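Local coordinates for T9SS C-terminal target domain-containing protein (Bacteroides cellulosilyticus, PDB 5JVK) that probably hydrolyses O-glycosidic bonds in carbohydrates as a family 39 glycoside hydrolase of a gut symbiont, at residues 88-93 with 398-403; 154-159 with 208-213; 188-193 with 231-236; 427-432 with 453-458. All coordinates share one frame; numbering follows the deposited sequence.

Contact 1: 88-93 with 398-403; sequences VVNYAV and DFSPKP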
loop_
_atom_site.group_PDB
_atom_site.type_symbol
_atom_site.label_atom_id
_atom_site.label_comp_id
_atom_site.label_asym_id
_atom_site.label_seq_id
_atom_site.Cartn_x
_atom_site.Cartn_y
_atom_site.Cartn_z
ATOM N N VAL A 88 9.514 3.767 25.041
ATOM C CA VAL A 88 9.017 2.556 24.381
ATOM C C VAL A 88 8.578 2.900 22.958
ATOM O O VAL A 88 7.709 3.751 22.758
ATOM C CB VAL A 88 7.841 1.908 25.147
ATOM C CG1 VAL A 88 7.392 0.620 24.457
ATOM C CG2 VAL A 88 8.231 1.625 26.595
ATOM N N VAL A 89 9.209 2.249 21.981
ATOM C CA VAL A 89 8.809 2.322 20.571
ATOM C C VAL A 89 8.913 0.931 19.947
ATOM O O VAL A 89 9.375 -0.012 20.593
ATOM C CB VAL A 89 9.668 3.330 19.763
ATOM C CG1 VAL A 89 9.414 4.750 20.245
ATOM C CG2 VAL A 89 11.155 2.992 19.836
ATOM N N ASN A 90 8.478 0.807 18.697
ATOM C CA ASN A 90 8.622 -0.436 17.943
ATOM C C ASN A 90 9.781 -0.339 16.953
ATOM O O ASN A 90 10.180 0.760 16.550
ATOM C CB ASN A 90 7.315 -0.779 17.229
ATOM C CG ASN A 90 6.205 -1.138 18.198
ATOM O OD1 ASN A 90 5.284 -0.353 18.423
ATOM N ND2 ASN A 90 6.293 -2.326 18.790
ATOM N N TYR A 91 10.318 -1.501 16.589
ATOM C CA TYR A 91 11.465 -1.607 15.692
ATOM C C TYR A 91 11.280 -2.816 14.773
ATOM O O TYR A 91 11.141 -3.946 15.242
ATOM C CB TYR A 91 12.753 -1.740 16.508
ATOM C CG TYR A 91 14.018 -1.519 15.711
ATOM C CD1 TYR A 91 14.457 -0.229 15.406
ATOM C CD2 TYR A 91 14.783 -2.597 15.266
ATOM C CE1 TYR A 91 15.618 -0.020 14.675
ATOM C CE2 TYR A 91 15.946 -2.398 14.532
ATOM C CZ TYR A 91 16.359 -1.110 14.239
ATOM O OH TYR A 91 17.510 -0.913 13.514
ATOM N N ALA A 92 11.273 -2.563 13.467
ATOM C CA ALA A 92 11.003 -3.591 12.467
ATOM C C ALA A 92 12.308 -4.088 11.851
ATOM O O ALA A 92 13.000 -3.331 11.169
ATOM C CB ALA A 92 10.080 -3.039 11.388
ATOM N N VAL A 93 12.642 -5.354 12.107
ATOM C CA VAL A 93 13.763 -6.027 11.449
ATOM C C VAL A 93 13.194 -6.874 10.302
ATOM O O VAL A 93 12.744 -8.005 10.513
ATOM C CB VAL A 93 14.579 -6.887 12.442
ATOM C CG1 VAL A 93 15.771 -7.530 11.743
ATOM C CG2 VAL A 93 15.040 -6.032 13.616
ATOM N N ASP A 398 5.122 9.576 14.622
ATOM C CA ASP A 398 6.541 9.668 15.016
ATOM C C ASP A 398 7.481 8.722 14.236
ATOM O O ASP A 398 8.600 8.454 14.685
ATOM C CB ASP A 398 6.695 9.460 16.540
ATOM C CG ASP A 398 6.257 8.073 17.010
ATOM O OD1 ASP A 398 6.175 7.870 18.238
ATOM O OD2 ASP A 398 5.980 7.192 16.172
ATOM N N PHE A 399 7.016 8.214 13.089
ATOM C CA PHE A 399 7.756 7.276 12.225
ATOM C C PHE A 399 8.047 5.900 12.859
ATOM O O PHE A 399 8.877 5.143 12.356
ATOM C CB PHE A 399 9.024 7.939 11.655
ATOM C CG PHE A 399 8.737 9.135 10.784
ATOM C CD1 PHE A 399 8.605 8.992 9.405
ATOM C CD2 PHE A 399 8.584 10.403 11.342
ATOM C CE1 PHE A 399 8.333 10.094 8.599
ATOM C CE2 PHE A 399 8.310 11.508 10.540
ATOM C CZ PHE A 399 8.185 11.351 9.167
ATOM N N SER A 400 7.324 5.560 13.927
ATOM C CA SER A 400 7.428 4.249 14.559
ATOM C C SER A 400 6.600 3.265 13.730
ATOM O O SER A 400 5.444 3.558 13.424
ATOM C CB SER A 400 6.889 4.307 15.990
ATOM O OG SER A 400 7.027 3.064 16.645
ATOM N N PRO A 401 7.179 2.105 13.357
ATOM C CA PRO A 401 6.431 1.147 12.537
ATOM C C PRO A 401 5.346 0.413 13.322
ATOM O O PRO A 401 5.567 0.026 14.473
ATOM C CB PRO A 401 7.512 0.169 12.066
ATOM C CG PRO A 401 8.526 0.193 13.153
ATOM C CD PRO A 401 8.530 1.605 13.676
ATOM N N LYS A 402 4.180 0.261 12.697
ATOM C CA LYS A 402 3.106 -0.586 13.212
ATOM C C LYS A 402 3.314 -1.994 12.635
ATOM O O LYS A 402 4.113 -2.156 11.705
ATOM C CB LYS A 402 1.746 -0.016 12.804
ATOM C CG LYS A 402 1.450 1.358 13.401
ATOM C CD LYS A 402 0.369 2.097 12.630
ATOM C CE LYS A 402 -0.964 1.374 12.698
ATOM N NZ LYS A 402 -2.057 2.143 12.045
ATOM N N PRO A 403 2.621 -3.019 13.184
ATOM C CA PRO A 403 2.750 -4.387 12.645
ATOM C C PRO A 403 2.489 -4.529 11.136
ATOM O O PRO A 403 3.099 -5.384 10.494
ATOM C CB PRO A 403 1.700 -5.170 13.437
ATOM C CG PRO A 403 1.624 -4.460 14.738
ATOM C CD PRO A 403 1.798 -3.004 14.410
#

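Contact 2: 154-159 with 208-213; sequences HMYQFV and VKEMGN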
loop_
_atom_site.group_PDB
_atom_site.type_symbol
_atom_site.label_atom_id
_atom_site.label_comp_id
_atom_site.label_asym_id
_atom_site.label_seq_id
_atom_site.Cartn_x
_atom_site.Cartn_y
_atom_site.Cartn_z
ATOM N N HIS A 154 6.786 20.588 -3.965
ATOM C CA HIS A 154 6.544 19.229 -3.464
ATOM C C HIS A 154 6.500 18.162 -4.571
ATOM O O HIS A 154 6.882 17.020 -4.326
ATOM C CB HIS A 154 5.302 19.162 -2.551
ATOM C CG HIS A 154 3.999 19.423 -3.245
ATOM N ND1 HIS A 154 3.220 18.413 -3.770
ATOM C CD2 HIS A 154 3.322 20.574 -3.470
ATOM C CE1 HIS A 154 2.128 18.933 -4.303
ATOM N NE2 HIS A 154 2.165 20.242 -4.134
ATOM N N MET A 155 6.077 18.539 -5.781
ATOM C CA MET A 155 6.073 17.609 -6.921
ATOM C C MET A 155 7.468 17.157 -7.349
ATOM O O MET A 155 7.688 15.965 -7.571
ATOM C CB MET A 155 5.344 18.207 -8.130
ATOM C CG MET A 155 3.833 18.076 -8.062
ATOM S SD MET A 155 3.248 16.369 -8.082
ATOM C CE MET A 155 3.786 15.845 -9.707
ATOM N N TYR A 156 8.394 18.108 -7.472
ATOM C CA TYR A 156 9.798 17.792 -7.771
ATOM C C TYR A 156 10.427 16.939 -6.663
ATOM O O TYR A 156 11.195 16.020 -6.953
ATOM C CB TYR A 156 10.630 19.071 -7.987
ATOM C CG TYR A 156 10.292 19.848 -9.250
ATOM C CD1 TYR A 156 10.412 19.257 -10.511
ATOM C CD2 TYR A 156 9.870 21.181 -9.190
ATOM C CE1 TYR A 156 10.108 19.962 -11.670
ATOM C CE2 TYR A 156 9.566 21.894 -10.344
ATOM C CZ TYR A 156 9.689 21.280 -11.581
ATOM O OH TYR A 156 9.391 21.977 -12.729
ATOM N N GLN A 157 10.095 17.253 -5.408
ATOM C CA GLN A 157 10.547 16.473 -4.245
ATOM C C GLN A 157 10.051 15.023 -4.286
ATOM O O GLN A 157 10.844 14.092 -4.109
ATOM C CB GLN A 157 10.106 17.138 -2.929
ATOM C CG GLN A 157 10.860 18.417 -2.587
ATOM C CD GLN A 157 10.357 19.070 -1.306
ATOM O OE1 GLN A 157 9.238 19.584 -1.258
ATOM N NE2 GLN A 157 11.187 19.064 -0.263
ATOM N N PHE A 158 8.747 14.850 -4.520
ATOM C CA PHE A 158 8.126 13.516 -4.642
ATOM C C PHE A 158 8.746 12.675 -5.760
ATOM O O PHE A 158 9.120 11.521 -5.537
ATOM C CB PHE A 158 6.599 13.615 -4.873
ATOM C CG PHE A 158 5.779 13.487 -3.617
ATOM C CD1 PHE A 158 5.059 14.568 -3.111
ATOM C CD2 PHE A 158 5.717 12.273 -2.938
ATOM C CE1 PHE A 158 4.302 14.441 -1.954
ATOM C CE2 PHE A 158 4.964 12.142 -1.781
ATOM C CZ PHE A 158 4.255 13.227 -1.287
ATOM N N VAL A 159 8.863 13.265 -6.948
ATOM C CA VAL A 159 9.307 12.539 -8.142
ATOM C C VAL A 159 10.797 12.170 -8.087
ATOM O O VAL A 159 11.162 11.049 -8.443
ATOM C CB VAL A 159 8.963 13.313 -9.439
ATOM C CG1 VAL A 159 9.544 12.626 -10.674
ATOM C CG2 VAL A 159 7.452 13.437 -9.587
ATOM N N VAL A 208 1.869 17.191 -17.328
ATOM C CA VAL A 208 2.305 15.979 -18.033
ATOM C C VAL A 208 3.529 16.258 -18.916
ATOM O O VAL A 208 4.473 15.464 -18.931
ATOM C CB VAL A 208 1.143 15.368 -18.856
ATOM C CG1 VAL A 208 1.624 14.230 -19.748
ATOM C CG2 VAL A 208 0.037 14.877 -17.925
ATOM N N LYS A 209 3.499 17.378 -19.642
ATOM C CA LYS A 209 4.638 17.845 -20.451
ATOM C C LYS A 209 5.908 17.988 -19.611
ATOM O O LYS A 209 6.972 17.494 -19.988
ATOM C CB LYS A 209 4.329 19.209 -21.091
ATOM C CG LYS A 209 5.202 19.562 -22.288
ATOM C CD LYS A 209 5.139 21.055 -22.588
ATOM C CE LYS A 209 6.068 21.448 -23.727
ATOM N NZ LYS A 209 5.550 21.019 -25.056
ATOM N N GLU A 210 5.768 18.673 -18.476
ATOM C CA GLU A 210 6.882 19.010 -17.590
ATOM C C GLU A 210 7.580 17.763 -17.057
ATOM O O GLU A 210 8.804 17.652 -17.127
ATOM C CB GLU A 210 6.370 19.865 -16.421
ATOM C CG GLU A 210 7.438 20.415 -15.475
ATOM C CD GLU A 210 8.374 21.429 -16.113
ATOM O OE1 GLU A 210 8.061 21.960 -17.203
ATOM O OE2 GLU A 210 9.432 21.702 -15.505
ATOM N N MET A 211 6.787 16.835 -16.529
ATOM C CA MET A 211 7.303 15.580 -15.984
ATOM C C MET A 211 7.746 14.618 -17.077
ATOM O O MET A 211 8.780 13.962 -16.945
ATOM C CB MET A 211 6.244 14.904 -15.106
ATOM C CG MET A 211 5.892 15.687 -13.854
ATOM S SD MET A 211 7.294 15.761 -12.730
ATOM C CE MET A 211 6.759 17.029 -11.586
ATOM N N GLY A 212 6.960 14.535 -18.147
ATOM C CA GLY A 212 7.245 13.620 -19.243
ATOM C C GLY A 212 6.984 12.193 -18.807
ATOM O O GLY A 212 5.930 11.904 -18.229
ATOM N N ASN A 213 7.952 11.312 -19.063
ATOM C CA ASN A 213 7.870 9.902 -18.659
ATOM C C ASN A 213 8.500 9.627 -17.284
ATOM O O ASN A 213 8.708 8.472 -16.911
ATOM C CB ASN A 213 8.465 9.005 -19.749
ATOM C CG ASN A 213 7.619 8.995 -21.015
ATOM O OD1 ASN A 213 6.752 9.854 -21.209
ATOM N ND2 ASN A 213 7.860 8.017 -21.881
#

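Contact 3: 188-193 with 231-236; sequences IPFPTT and KDYLPL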
loop_
_atom_site.group_PDB
_atom_site.type_symbol
_atom_site.label_atom_id
_atom_site.label_comp_id
_atom_site.label_asym_id
_atom_site.label_seq_id
_atom_site.Cartn_x
_atom_site.Cartn_y
_atom_site.Cartn_z
ATOM N N ILE A 188 -21.565 22.156 -8.891
ATOM C CA ILE A 188 -20.765 21.236 -8.060
ATOM C C ILE A 188 -19.288 21.651 -8.033
ATOM O O ILE A 188 -18.854 22.398 -8.909
ATOM C CB ILE A 188 -20.884 19.778 -8.579
ATOM C CG1 ILE A 188 -20.605 19.699 -10.091
ATOM C CG2 ILE A 188 -22.269 19.217 -8.275
ATOM C CD1 ILE A 188 -20.591 18.290 -10.646
ATOM N N PRO A 189 -18.504 21.161 -7.043
ATOM C CA PRO A 189 -17.059 21.453 -7.033
ATOM C C PRO A 189 -16.295 20.572 -8.040
ATOM O O PRO A 189 -15.495 19.711 -7.663
ATOM C CB PRO A 189 -16.660 21.184 -5.575
ATOM C CG PRO A 189 -17.614 20.135 -5.121
ATOM C CD PRO A 189 -18.907 20.381 -5.854
ATOM N N PHE A 190 -16.553 20.824 -9.322
ATOM C CA PHE A 190 -16.074 19.999 -10.433
ATOM C C PHE A 190 -16.396 20.762 -11.726
ATOM O O PHE A 190 -17.523 21.241 -11.878
ATOM C CB PHE A 190 -16.784 18.638 -10.421
ATOM C CG PHE A 190 -16.229 17.643 -11.403
ATOM C CD1 PHE A 190 -15.188 16.794 -11.038
ATOM C CD2 PHE A 190 -16.761 17.535 -12.687
ATOM C CE1 PHE A 190 -14.679 15.867 -11.937
ATOM C CE2 PHE A 190 -16.256 16.608 -13.590
ATOM C CZ PHE A 190 -15.213 15.774 -13.215
ATOM N N PRO A 191 -15.421 20.898 -12.649
ATOM C CA PRO A 191 -15.626 21.780 -13.806
ATOM C C PRO A 191 -16.720 21.303 -14.767
ATOM O O PRO A 191 -16.575 20.247 -15.390
ATOM C CB PRO A 191 -14.257 21.776 -14.499
ATOM C CG PRO A 191 -13.646 20.476 -14.112
ATOM C CD PRO A 191 -14.103 20.234 -12.703
ATOM N N THR A 192 -17.804 22.080 -14.860
ATOM C CA THR A 192 -18.924 21.795 -15.769
ATOM C C THR A 192 -19.114 22.818 -16.908
ATOM O O THR A 192 -19.981 22.614 -17.762
ATOM C CB THR A 192 -20.251 21.650 -14.988
ATOM O OG1 THR A 192 -20.465 22.805 -14.168
ATOM C CG2 THR A 192 -20.223 20.403 -14.114
ATOM N N THR A 193 -18.322 23.897 -16.938
ATOM C CA THR A 193 -18.375 24.870 -18.045
ATOM C C THR A 193 -17.359 24.510 -19.124
ATOM O O THR A 193 -16.348 23.866 -18.841
ATOM C CB THR A 193 -18.113 26.324 -17.581
ATOM O OG1 THR A 193 -16.726 26.512 -17.276
ATOM C CG2 THR A 193 -18.962 26.676 -16.362
ATOM N N LYS A 231 -23.124 12.660 -17.231
ATOM C CA LYS A 231 -23.507 14.067 -17.427
ATOM C C LYS A 231 -22.438 15.087 -17.030
ATOM O O LYS A 231 -22.377 16.159 -17.629
ATOM C CB LYS A 231 -24.810 14.382 -16.682
ATOM C CG LYS A 231 -26.023 13.644 -17.226
ATOM C CD LYS A 231 -27.273 13.948 -16.418
ATOM C CE LYS A 231 -28.443 13.091 -16.876
ATOM N NZ LYS A 231 -29.669 13.341 -16.072
ATOM N N ASP A 232 -21.626 14.772 -16.018
ATOM C CA ASP A 232 -20.592 15.696 -15.515
ATOM C C ASP A 232 -19.169 15.260 -15.859
ATOM O O ASP A 232 -18.402 16.044 -16.426
ATOM C CB ASP A 232 -20.721 15.875 -13.996
ATOM C CG ASP A 232 -22.051 16.493 -13.579
ATOM O OD1 ASP A 232 -22.643 17.269 -14.361
ATOM O OD2 ASP A 232 -22.504 16.204 -12.452
ATOM N N TYR A 233 -18.820 14.020 -15.518
ATOM C CA TYR A 233 -17.439 13.540 -15.658
ATOM C C TYR A 233 -17.013 13.315 -17.114
ATOM O O TYR A 233 -15.941 13.764 -17.515
ATOM C CB TYR A 233 -17.219 12.257 -14.845
ATOM C CG TYR A 233 -15.757 11.923 -14.638
ATOM C CD1 TYR A 233 -15.095 12.283 -13.461
ATOM C CD2 TYR A 233 -15.027 11.255 -15.624
ATOM C CE1 TYR A 233 -13.754 11.983 -13.273
ATOM C CE2 TYR A 233 -13.688 10.957 -15.447
ATOM C CZ TYR A 233 -13.056 11.323 -14.273
ATOM O OH TYR A 233 -11.732 11.012 -14.097
ATOM N N LEU A 234 -17.837 12.618 -17.892
ATOM C CA LEU A 234 -17.479 12.269 -19.276
ATOM C C LEU A 234 -17.231 13.488 -20.192
ATOM O O LEU A 234 -16.312 13.448 -21.010
ATOM C CB LEU A 234 -18.511 11.302 -19.886
ATOM C CG LEU A 234 -18.274 10.760 -21.304
ATOM C CD1 LEU A 234 -16.881 10.164 -21.470
ATOM C CD2 LEU A 234 -19.331 9.721 -21.641
ATOM N N PRO A 235 -18.038 14.565 -20.063
ATOM C CA PRO A 235 -17.710 15.811 -20.766
ATOM C C PRO A 235 -16.319 16.366 -20.462
ATOM O O PRO A 235 -15.596 16.728 -21.389
ATOM C CB PRO A 235 -18.789 16.776 -20.275
ATOM C CG PRO A 235 -19.973 15.903 -20.075
ATOM C CD PRO A 235 -19.443 14.572 -19.610
ATOM N N LEU A 236 -15.959 16.428 -19.181
ATOM C CA LEU A 236 -14.620 16.860 -18.767
ATOM C C LEU A 236 -13.554 15.931 -19.350
ATOM O O LEU A 236 -12.539 16.392 -19.870
ATOM C CB LEU A 236 -14.523 16.912 -17.233
ATOM C CG LEU A 236 -13.230 17.356 -16.523
ATOM C CD1 LEU A 236 -12.174 16.267 -16.503
ATOM C CD2 LEU A 236 -12.640 18.624 -17.119
#

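Contact 4: 427-432 with 453-458; sequences GVNKVL and TTIRVK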
loop_
_atom_site.group_PDB
_atom_site.type_symbol
_atom_site.label_atom_id
_atom_site.label_comp_id
_atom_site.label_asym_id
_atom_site.label_seq_id
_atom_site.Cartn_x
_atom_site.Cartn_y
_atom_site.Cartn_z
ATOM N N GLY A 427 -11.950 -21.439 0.997
ATOM C CA GLY A 427 -13.046 -21.280 1.950
ATOM C C GLY A 427 -12.576 -20.627 3.237
ATOM O O GLY A 427 -11.863 -19.622 3.202
ATOM N N VAL A 428 -12.975 -21.206 4.368
ATOM C CA VAL A 428 -12.616 -20.702 5.697
ATOM C C VAL A 428 -11.095 -20.643 5.855
ATOM O O VAL A 428 -10.562 -19.650 6.354
ATOM C CB VAL A 428 -13.262 -21.561 6.815
ATOM C CG1 VAL A 428 -12.681 -21.246 8.190
ATOM C CG2 VAL A 428 -14.768 -21.339 6.836
ATOM N N ASN A 429 -10.420 -21.710 5.430
ATOM C CA ASN A 429 -8.957 -21.772 5.380
ATOM C C ASN A 429 -8.491 -21.673 3.930
ATOM O O ASN A 429 -9.191 -22.117 3.020
ATOM C CB ASN A 429 -8.462 -23.080 6.003
ATOM C CG ASN A 429 -8.940 -23.266 7.433
ATOM O OD1 ASN A 429 -8.909 -22.333 8.232
ATOM N ND2 ASN A 429 -9.390 -24.469 7.760
ATOM N N LYS A 430 -7.312 -21.088 3.726
ATOM C CA LYS A 430 -6.727 -20.906 2.396
ATOM C C LYS A 430 -5.344 -21.515 2.369
ATOM O O LYS A 430 -4.561 -21.283 3.282
ATOM C CB LYS A 430 -6.596 -19.416 2.054
ATOM C CG LYS A 430 -7.643 -18.858 1.104
ATOM C CD LYS A 430 -8.922 -18.479 1.818
ATOM C CE LYS A 430 -9.764 -17.554 0.961
ATOM N NZ LYS A 430 -11.027 -17.198 1.658
ATOM N N VAL A 431 -5.052 -22.289 1.326
ATOM C CA VAL A 431 -3.687 -22.713 1.004
ATOM C C VAL A 431 -3.492 -22.485 -0.495
ATOM O O VAL A 431 -4.155 -23.126 -1.311
ATOM C CB VAL A 431 -3.415 -24.189 1.371
ATOM C CG1 VAL A 431 -1.958 -24.550 1.088
ATOM C CG2 VAL A 431 -3.736 -24.445 2.840
ATOM N N LEU A 432 -2.593 -21.566 -0.841
ATOM C CA LEU A 432 -2.425 -21.092 -2.214
ATOM C C LEU A 432 -0.974 -21.251 -2.639
ATOM O O LEU A 432 -0.074 -21.026 -1.835
ATOM C CB LEU A 432 -2.813 -19.614 -2.309
ATOM C CG LEU A 432 -4.122 -19.160 -1.663
ATOM C CD1 LEU A 432 -4.207 -17.643 -1.666
ATOM C CD2 LEU A 432 -5.313 -19.774 -2.381
ATOM N N THR A 453 -6.993 -22.042 13.649
ATOM C CA THR A 453 -7.215 -23.490 13.509
ATOM C C THR A 453 -5.929 -24.209 13.133
ATOM O O THR A 453 -4.957 -23.587 12.697
ATOM C CB THR A 453 -8.255 -23.846 12.417
ATOM O OG1 THR A 453 -7.901 -23.220 11.177
ATOM C CG2 THR A 453 -9.638 -23.416 12.819
ATOM N N THR A 454 -5.953 -25.528 13.300
ATOM C CA THR A 454 -4.890 -26.409 12.850
ATOM C C THR A 454 -5.394 -27.214 11.653
ATOM O O THR A 454 -6.526 -27.699 11.666
ATOM C CB THR A 454 -4.459 -27.360 13.977
ATOM O OG1 THR A 454 -4.001 -26.589 15.099
ATOM C CG2 THR A 454 -3.346 -28.299 13.513
ATOM N N ILE A 455 -4.563 -27.331 10.618
ATOM C CA ILE A 455 -4.848 -28.207 9.475
ATOM C C ILE A 455 -3.640 -29.073 9.130
ATOM O O ILE A 455 -2.511 -28.779 9.525
ATOM C CB ILE A 455 -5.304 -27.428 8.214
ATOM C CG1 ILE A 455 -4.232 -26.439 7.735
ATOM C CG2 ILE A 455 -6.611 -26.693 8.479
ATOM C CD1 ILE A 455 -4.371 -26.078 6.275
ATOM N N ARG A 456 -3.906 -30.141 8.385
ATOM C CA ARG A 456 -2.881 -31.060 7.920
ATOM C C ARG A 456 -2.900 -31.065 6.405
ATOM O O ARG A 456 -3.855 -31.540 5.811
ATOM C CB ARG A 456 -3.145 -32.456 8.478
ATOM C CG ARG A 456 -2.755 -32.570 9.935
ATOM C CD ARG A 456 -3.338 -33.796 10.612
ATOM N NE ARG A 456 -2.683 -34.026 11.902
ATOM C CZ ARG A 456 -2.902 -33.326 13.021
ATOM N NH1 ARG A 456 -3.783 -32.322 13.063
ATOM N NH2 ARG A 456 -2.226 -33.636 14.126
ATOM N N VAL A 457 -1.858 -30.513 5.791
ATOM C CA VAL A 457 -1.728 -30.467 4.335
ATOM C C VAL A 457 -0.696 -31.502 3.926
ATOM O O VAL A 457 0.391 -31.540 4.507
ATOM C CB VAL A 457 -1.253 -29.078 3.855
ATOM C CG1 VAL A 457 -1.235 -29.011 2.330
ATOM C CG2 VAL A 457 -2.137 -27.981 4.436
ATOM N N LYS A 458 -1.025 -32.334 2.937
ATOM C CA LYS A 458 -0.066 -33.313 2.422
ATOM C C LYS A 458 1.120 -32.577 1.807
ATOM O O LYS A 458 0.927 -31.633 1.044
ATOM C CB LYS A 458 -0.694 -34.243 1.381
ATOM C CG LYS A 458 0.311 -35.201 0.754
ATOM C CD LYS A 458 -0.342 -36.377 0.052
ATOM C CE LYS A 458 0.718 -37.322 -0.499
ATOM N NZ LYS A 458 0.170 -38.254 -1.523
#

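Contact 1: 88-93 with 398-403
The ring of Pro-401 lies against the backbone of strand 88-93 between Asn-90 and Ala-92. Its CD comes to 3.4 Å from Asn-90 O, and its CG touches the methyl group of Ala-92, CG to CB at 4.0 Å. One residue earlier, Ser-400 reaches the same strand with its hydroxyl. A chi1 of -178° sets OG opposite its own backbone N and sends it to the strand, where the N-H of Asn-90 meets it in a long, weak hydrogen bond, Asn-90 N to Ser-400 OG 3.4 Å, nearly straight at 163°. Asn-90 adds its CB, 3.4 Å from Pro-401 O, while its amide is held from outside the two segments: OD1 accepts from Arg-396 and ND2 bonds weakly to Tyr-71 O. Ser-400 is itself placed by an Asx turn, since Asp-398 OD2 takes its backbone N-H at 3.1 Å. Pro-401 O has a separate hydrogen-bond partner, the hydroxyl of Tyr-70. The contact thus joins the N-terminal five-stranded sheet, where 83-94 runs between strands 18-20 and 69-78, to the loop that leads from barrel strand 373-375 into helix 403-415.

Contact 2: 154-159 with 208-213
Met-211 reaches out from helix 194-211 and sets its methyl group against helix 153-164. Its chain is bent at chi2 and then extends about the CG-SD bond (chi3 167°), which carries SD and CE across the gap between the helices. CE lies 3.7 Å from Met-155 CE and 3.9 Å from Met-155 CB, so it is applied to both the root and the end of that side chain. Met-155 makes this possible by folding at chi2 and at chi3, both -64°, which turns its own methyl toward the other helix. On the next turn Val-159 offers its CG2 branch, 3.9 Å from Met-211 SD. Tyr-156 stands beside this apolar group and spans the helices with its phenol: OH donates to Glu-210 OE2 at 2.8 Å. The carboxylate oxygen sits at the ring edge, near the ring plane, but the two flat groups are steeply turned, their planes 76° apart. The phenol oxygen approaches OE2 on its anti side, tilted from the carboxylate plane. Glu-210 gets there through an extended first torsion and a bend at chi2. Chemically, the contact is split: flexible thioether chains and a valine branch fill the buried part, whereas a directional phenol-carboxylate bond closes its more exposed margin, and would be expected to favour an ionised Glu-210.

Contact 3: 188-193 with 231-236
The Phe-190 ring carries CD of Pro-191 on one face, 3.6 Å above the plane and displaced toward the rim, and has the carbonyl oxygen of Asp-232 at its edge, Phe-190 CE2 to Asp-232 O being 3.6 Å. The ring of Tyr-233 is inclined to it by only 27°, yet the centroids are 5.7 Å apart; the pair is slid so far that overlap is slight, and the touch is between Phe-190 CZ and Tyr-233 CD1 at 3.5 Å. With CG opposite the backbone N (chi1 -172°), Phe-190 extends from its loop to the helix, where CE2 also meets CB of Leu-236. Farther along the helix, Leu-236 CD2 packs on Pro-191 CG at 3.7 Å. One turn earlier on the helix, the terminal methyl of Ile-188 abuts the carboxylate of Asp-232, CD1 to OD2 at 3.4 Å, and OD2 is hydrogen-bonded to the backbone N of Asp-228. Tyr-233 sends its hydroxyl to Leu-220 O, and Trp-221 meets Phe-190 edge-to-face, so both rings are tied to the end of barrel strand 217-220. The arrangement belongs to the periphery of a (beta/alpha)8 barrel, as found in family 39 glycoside hydrolases: the loop after strand 168-174 packs on helix 229-247 before its own chain enters helix 194-211.

Contact 4: 427-432 with 453-458
Asn-429 reaches from strand 429-432 toward strand 453-458, and its side chain can be followed outward. CB leads to CG, which chi1 of -57° places opposite the carbonyl carbon; CG is 3.9 Å from Thr-453 OG1. At the tip the amide divides its contacts. OD1 accepts a weak hydrogen bond from the hydroxyl of Thr-453, OG1 to OD1 3.2 Å, and also has a hydrogen bond with Thr-447 OG1, so two threonines meet the same oxygen. ND2 lies against the CG2 methyl of Ile-455 at 3.6 Å, a van der Waals touch. Two residues on, Val-431 continues the contact with a single branch: its CG2 is 3.9 Å from Ile-455 CD1 and 4.2 Å from Val-457 CG2. Ile-455 therefore serves both neighbours, with CG2 on the asparagine and CD1 on the valine. Its CG1 stands between the backbone N and the carbonyl carbon (chi1 60°), the branch that carries CD1 to Val-431. Val-431 slides past Ile-455 and Val-457 in opposite directions, as Asn-429 does past Ile-455, whereas Asn-429 and Thr-453 cross at a slant. The axes approach to 9.8 Å, too far for backbone pairing, and their N-to-C directions differ by 38°. Strand 429-436 pairs with 419-425 and 439-447 in a six-stranded antiparallel sheet; strand 453-458 pairs with 484-489, and Leu-425 and Leu-489 add side chains around Ile-455. The contact therefore packs the two-stranded sheet across the larger one in the C-terminal beta region.

In the fold
From the N terminus, strand 83-94 of the first beta region supplies one half of contact 1, whose loop closes only after the entire eight-stranded barrel, at the segment leading into helix 403-415. Contacts 2 and 3 are nested within that loop. They cross each other: 154-159 is followed by 188-193, then 208-213, then 231-236, so the two loops overlap along the chain, although their centres lie 26 Å apart. Contact 4 opens after contact 1 has closed and forms a short loop of its own. Contact 1 ties the N-terminal sheet to the barrel, contact 2 joins helices 153-164 and 194-211, contact 3 joins the loop after strand 168-174 to helix 229-247, and contact 4 joins two C-terminal sheets.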